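PDB 1ODK: purine nucleoside phosphorylase from Thermus thermophilus, which probably catalyses the reversible phosphorolysis of purine nucleosides, releasing the free base and a pentose 1-phosphate, and forms an assembly of six chains. Local coordinates for residues 71-75 with 188-192; 104-110 with 149-155. All blocks are in the same frame, centred on the assembly; numbering follows the deposited sequence.

Contact 1: 71-75 with 188-192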
loop_
_atom_site.group_PDB
_atom_site.type_symbol
_atom_site.label_atom_id
_atom_site.label_comp_id
_atom_site.label_asym_id
_atom_site.label_seq_id
_atom_site.Cartn_x
_atom_site.Cartn_y
_atom_site.Cartn_z
ATOM N N ALA B 71 -7.482 -16.755 15.379
ATOM C CA ALA B 71 -7.168 -17.551 14.194
ATOM C C ALA B 71 -6.517 -18.864 14.584
ATOM O O ALA B 71 -6.831 -19.913 14.019
ATOM C CB ALA B 71 -6.253 -16.765 13.241
ATOM N N ILE B 72 -5.607 -18.809 15.549
ATOM C CA ILE B 72 -4.937 -20.014 16.018
ATOM C C ILE B 72 -5.967 -20.988 16.590
ATOM O O ILE B 72 -5.914 -22.189 16.324
ATOM C CB ILE B 72 -3.909 -19.678 17.117
ATOM C CG1 ILE B 72 -2.637 -19.117 16.477
ATOM C CG2 ILE B 72 -3.620 -20.920 17.974
ATOM C CD1 ILE B 72 -1.661 -18.520 17.482
ATOM N N VAL B 73 -6.900 -20.462 17.381
ATOM C CA VAL B 73 -7.927 -21.293 18.004
ATOM C C VAL B 73 -8.895 -21.867 16.971
ATOM O O VAL B 73 -9.248 -23.049 17.030
ATOM C CB VAL B 73 -8.708 -20.493 19.078
ATOM C CG1 VAL B 73 -9.863 -21.334 19.636
ATOM C CG2 VAL B 73 -7.770 -20.100 20.205
ATOM N N VAL B 74 -9.310 -21.041 16.018
ATOM C CA VAL B 74 -10.223 -21.488 14.968
ATOM C C VAL B 74 -9.566 -22.568 14.096
ATOM O O VAL B 74 -10.169 -23.607 13.833
ATOM C CB VAL B 74 -10.672 -20.292 14.081
ATOM C CG1 VAL B 74 -11.447 -20.786 12.869
ATOM C CG2 VAL B 74 -11.543 -19.347 14.897
ATOM N N GLU B 75 -8.332 -22.327 13.654
ATOM C CA GLU B 75 -7.619 -23.299 12.824
ATOM C C GLU B 75 -7.540 -24.656 13.529
ATOM O O GLU B 75 -7.764 -25.705 12.922
ATOM C CB GLU B 75 -6.197 -22.800 12.517
ATOM C CG GLU B 75 -6.135 -21.608 11.556
ATOM C CD GLU B 75 -6.133 -22.021 10.088
ATOM O OE1 GLU B 75 -6.756 -23.047 9.743
ATOM O OE2 GLU B 75 -5.515 -21.307 9.269
ATOM N N LEU B 188 -11.585 -17.450 7.757
ATOM C CA LEU B 188 -11.260 -18.858 7.943
ATOM C C LEU B 188 -12.455 -19.761 7.674
ATOM O O LEU B 188 -12.289 -20.903 7.244
ATOM C CB LEU B 188 -10.712 -19.094 9.355
ATOM C CG LEU B 188 -9.290 -18.541 9.535
ATOM C CD1 LEU B 188 -8.853 -18.674 10.987
ATOM C CD2 LEU B 188 -8.327 -19.292 8.611
ATOM N N GLY B 189 -13.659 -19.256 7.925
ATOM C CA GLY B 189 -14.846 -20.050 7.663
ATOM C C GLY B 189 -14.898 -20.410 6.186
ATOM O O GLY B 189 -15.159 -21.561 5.813
ATOM N N ARG B 190 -14.641 -19.426 5.331
ATOM C CA ARG B 190 -14.650 -19.674 3.893
ATOM C C ARG B 190 -13.439 -20.501 3.447
ATOM O O ARG B 190 -13.576 -21.449 2.671
ATOM C CB ARG B 190 -14.697 -18.347 3.124
ATOM C CG ARG B 190 -16.042 -17.614 3.203
ATOM C CD ARG B 190 -17.184 -18.517 2.738
ATOM N NE ARG B 190 -18.281 -17.780 2.119
ATOM C CZ ARG B 190 -19.186 -17.065 2.781
ATOM N NH1 ARG B 190 -19.137 -16.985 4.106
ATOM N NH2 ARG B 190 -20.144 -16.427 2.116
ATOM N N MET B 191 -12.257 -20.157 3.948
ATOM C CA MET B 191 -11.039 -20.879 3.574
ATOM C C MET B 191 -11.061 -22.354 3.966
ATOM O O MET B 191 -10.605 -23.218 3.209
ATOM C CB MET B 191 -9.808 -20.234 4.225
ATOM C CG MET B 191 -9.429 -18.851 3.699
ATOM S SD MET B 191 -8.030 -18.175 4.631
ATOM C CE MET B 191 -6.698 -19.221 4.059
ATOM N N ARG B 192 -11.583 -22.636 5.155
ATOM C CA ARG B 192 -11.613 -24.001 5.661
ATOM C C ARG B 192 -12.919 -24.737 5.406
ATOM O O ARG B 192 -13.065 -25.897 5.786
ATOM C CB ARG B 192 -11.302 -23.998 7.160
ATOM C CG ARG B 192 -10.005 -23.267 7.521
ATOM C CD ARG B 192 -8.806 -23.786 6.720
ATOM N NE ARG B 192 -7.597 -23.031 7.035
ATOM C CZ ARG B 192 -6.635 -22.744 6.165
ATOM N NH1 ARG B 192 -5.581 -22.045 6.560
ATOM N NH2 ARG B 192 -6.723 -23.149 4.902
#
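L188 reaches from helix 182-192 toward A71, V74 and E75 of helix 67-79, joining two helices of the phosphorylase-superfamily alpha/beta fold. The segment axes approach no closer than 11.3 Å, so side chains fill the interval. The tightly packed part is apolar: L188 CD1 sits 3.8 Å from A71 CA and 3.8 Å from V74 CG1. The other methyl, L188 CD2, lies beside the carboxylate, 3.5 Å from E75 OE2. The contact opens toward R192, which is partly exposed, while the E75 carboxylate it grips stays buried. A bend at chi2 of E75 (-86°) brings that carboxylate up to the R192 guanidinium, which holds it side-on with NE and NH1, the two planes 27° apart. Y119 from helix 114-120 adds a hydrogen bond to E75 OE2 and packs on L188 and R192, and E75 also meets Y160 of the third subunit. A leucine in place of R192 would probably leave the buried E75 carboxylate without its countercharge. The two bonds differ in shape: R192 NE meets E75 OE1 at 2.8 Å, tilted from the carboxylate plane, whereas R192 NH1 points almost straight (174°) at the syn lone pair of E75 OE2.

Contact 2: 104-110 with 149-155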
loop_
_atom_site.group_PDB
_atom_site.type_symbol
_atom_site.label_atom_id
_atom_site.label_comp_id
_atom_site.label_asym_id
_atom_site.label_seq_id
_atom_site.Cartn_x
_atom_site.Cartn_y
_atom_site.Cartn_z
ATOM N N ILE B 104 -25.699 -7.123 18.462
ATOM C CA ILE B 104 -25.387 -6.862 17.066
ATOM C C ILE B 104 -25.130 -8.185 16.366
ATOM O O ILE B 104 -24.254 -8.952 16.783
ATOM C CB ILE B 104 -24.115 -6.001 16.903
ATOM C CG1 ILE B 104 -24.333 -4.603 17.483
ATOM C CG2 ILE B 104 -23.747 -5.908 15.425
ATOM C CD1 ILE B 104 -23.059 -3.749 17.510
ATOM N N VAL B 105 -25.915 -8.480 15.333
ATOM C CA VAL B 105 -25.692 -9.697 14.562
ATOM C C VAL B 105 -24.800 -9.219 13.426
ATOM O O VAL B 105 -25.236 -8.436 12.578
ATOM C CB VAL B 105 -26.989 -10.271 13.969
ATOM C CG1 VAL B 105 -26.656 -11.483 13.097
ATOM C CG2 VAL B 105 -27.937 -10.679 15.092
ATOM N N ALA B 106 -23.557 -9.682 13.421
ATOM C CA ALA B 106 -22.585 -9.252 12.424
ATOM C C ALA B 106 -22.852 -9.725 11.006
ATOM O O ALA B 106 -22.689 -10.902 10.689
ATOM C CB ALA B 106 -21.177 -9.668 12.858
ATOM N N GLN B 107 -23.244 -8.790 10.147
ATOM C CA GLN B 107 -23.516 -9.109 8.750
ATOM C C GLN B 107 -22.191 -9.223 8.003
ATOM O O GLN B 107 -22.082 -9.917 6.987
ATOM C CB GLN B 107 -24.387 -8.013 8.125
ATOM C CG GLN B 107 -24.466 -8.077 6.608
ATOM C CD GLN B 107 -25.306 -6.957 6.019
ATOM O OE1 GLN B 107 -25.330 -5.842 6.545
ATOM N NE2 GLN B 107 -25.994 -7.247 4.916
ATOM N N GLY B 108 -21.180 -8.538 8.524
ATOM C CA GLY B 108 -19.861 -8.569 7.920
ATOM C C GLY B 108 -18.883 -7.892 8.860
ATOM O O GLY B 108 -19.293 -7.290 9.851
ATOM N N ALA B 109 -17.592 -7.985 8.561
ATOM C CA ALA B 109 -16.586 -7.359 9.410
ATOM C C ALA B 109 -15.513 -6.650 8.592
ATOM O O ALA B 109 -14.824 -7.278 7.795
ATOM C CB ALA B 109 -15.941 -8.406 10.311
ATOM N N VAL B 110 -15.387 -5.339 8.777
ATOM C CA VAL B 110 -14.363 -4.577 8.064
ATOM C C VAL B 110 -13.031 -5.110 8.585
ATOM O O VAL B 110 -12.781 -5.098 9.788
ATOM C CB VAL B 110 -14.490 -3.063 8.351
ATOM C CG1 VAL B 110 -13.319 -2.304 7.740
ATOM C CG2 VAL B 110 -15.799 -2.544 7.770
ATOM N N ARG B 149 -29.328 -5.012 16.525
ATOM C CA ARG B 149 -29.104 -4.384 15.230
ATOM C C ARG B 149 -28.418 -5.422 14.345
ATOM O O ARG B 149 -27.810 -6.373 14.841
ATOM C CB ARG B 149 -28.208 -3.144 15.372
ATOM C CG ARG B 149 -28.823 -1.984 16.155
ATOM C CD ARG B 149 -30.044 -1.418 15.443
ATOM N NE ARG B 149 -29.719 -0.971 14.091
ATOM C CZ ARG B 149 -29.009 0.119 13.810
ATOM N NH1 ARG B 149 -28.550 0.890 14.789
ATOM N NH2 ARG B 149 -28.734 0.421 12.547
ATOM N N VAL B 150 -28.532 -5.244 13.036
ATOM C CA VAL B 150 -27.914 -6.155 12.089
ATOM C C VAL B 150 -27.061 -5.323 11.133
ATOM O O VAL B 150 -27.557 -4.410 10.469
ATOM C CB VAL B 150 -28.984 -6.939 11.294
ATOM C CG1 VAL B 150 -28.321 -7.918 10.338
ATOM C CG2 VAL B 150 -29.902 -7.683 12.261
ATOM N N GLY B 151 -25.770 -5.623 11.080
ATOM C CA GLY B 151 -24.905 -4.861 10.201
ATOM C C GLY B 151 -23.424 -5.113 10.368
ATOM O O GLY B 151 -22.994 -6.156 10.866
ATOM N N LEU B 152 -22.639 -4.129 9.949
ATOM C CA LEU B 152 -21.190 -4.227 10.000
ATOM C C LEU B 152 -20.532 -3.905 11.323
ATOM O O LEU B 152 -20.989 -3.044 12.078
ATOM C CB LEU B 152 -20.563 -3.294 8.960
ATOM C CG LEU B 152 -20.743 -3.576 7.474
ATOM C CD1 LEU B 152 -20.137 -2.417 6.683
ATOM C CD2 LEU B 152 -20.075 -4.902 7.113
ATOM N N VAL B 153 -19.437 -4.612 11.583
ATOM C CA VAL B 153 -18.611 -4.346 12.746
ATOM C C VAL B 153 -17.250 -4.175 12.088
ATOM O O VAL B 153 -17.093 -4.459 10.899
ATOM C CB VAL B 153 -18.551 -5.534 13.763
ATOM C CG1 VAL B 153 -19.922 -5.760 14.386
ATOM C CG2 VAL B 153 -18.034 -6.802 13.086
ATOM N N ALA B 154 -16.278 -3.681 12.836
ATOM C CA ALA B 154 -14.934 -3.529 12.303
ATOM C C ALA B 154 -14.029 -4.295 13.255
ATOM O O ALA B 154 -14.096 -4.091 14.468
ATOM C CB ALA B 154 -14.533 -2.046 12.261
ATOM N N SER B 155 -13.217 -5.196 12.708
ATOM C CA SER B 155 -12.280 -5.977 13.510
ATOM C C SER B 155 -10.930 -5.259 13.448
ATOM O O SER B 155 -10.316 -5.159 12.381
ATOM C CB SER B 155 -12.142 -7.398 12.946
ATOM O OG SER B 155 -13.390 -8.074 12.915
#
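The carbonyl of G151 takes Q107 N from above its plane, 40° out of it, at 2.7 Å from G151 O, and Q107 CB adds a contact to the same oxygen. The side-chain amide of Q107 passes near the G151 backbone, OE1 lying 3.8 Å from G151 CA; both its polar atoms are bonded by the second subunit, NE2 to P129 O and OE1 to R190 NH2. Further hydrogen bonds, V105 N to R149 O and G151 N to V105 O before the corner, V153 N to G108 O, V110 N to V153 O and S155 N to V110 O after it, complete a parallel ladder. Between the A106-G151 and A109-V153 bridges, 104-110 spends one residue more than 149-155. Strands 103-106 and 108-112 run parallel to 148-150 and 152-156, and the connection through helices 114-120 and 131-144 makes this a beta-alpha-beta crossover in the mixed central sheet of the phosphorylase fold. Helix 131-144 covers V105 and V150 with F134; F186 of helix 182-192 packs on A106 and A109. V153 spans the corner on the latter face. Its chi1 of -66° places CG2 between the backbone N and the carbonyl carbon, 3.5 Å from G108 O and 3.8 Å from A109 CB, and sends CG1 to I104 CG2 at 4.0 Å. On the opposite face L152 CD2 rests 3.7 Å from G108 C, a closeness allowed by the missing side chain of G108, and V110 CB meets A154 CB at 4.0 Å. S155 OG, hydrogen-bonded to E179 and to S183 N, comes within 3.7 Å of A109 CB.

How the contacts relate
After the N-terminal strands and helix 23-33 the chain reaches 71-75 on helix 67-79, then passes strand 84-93 to reach 104-110. Contact 2 closes the short loop, 38 residues holding helices 114-120 and 131-144, when 149-155 returns beside its partner strands. The chain passes helix 164-171 and strand 175-179 before entering helix 182-192, where contact 1 closes the wider loop of 112 residues, with contact 2 wholly within it. Their centres lie about 18 Å apart and their nearest atoms about 8 Å, so linkage is indirect: helix 182-192 touches both the sheet of contact 2 and helix 67-79. Both contacts also touch the second subunit.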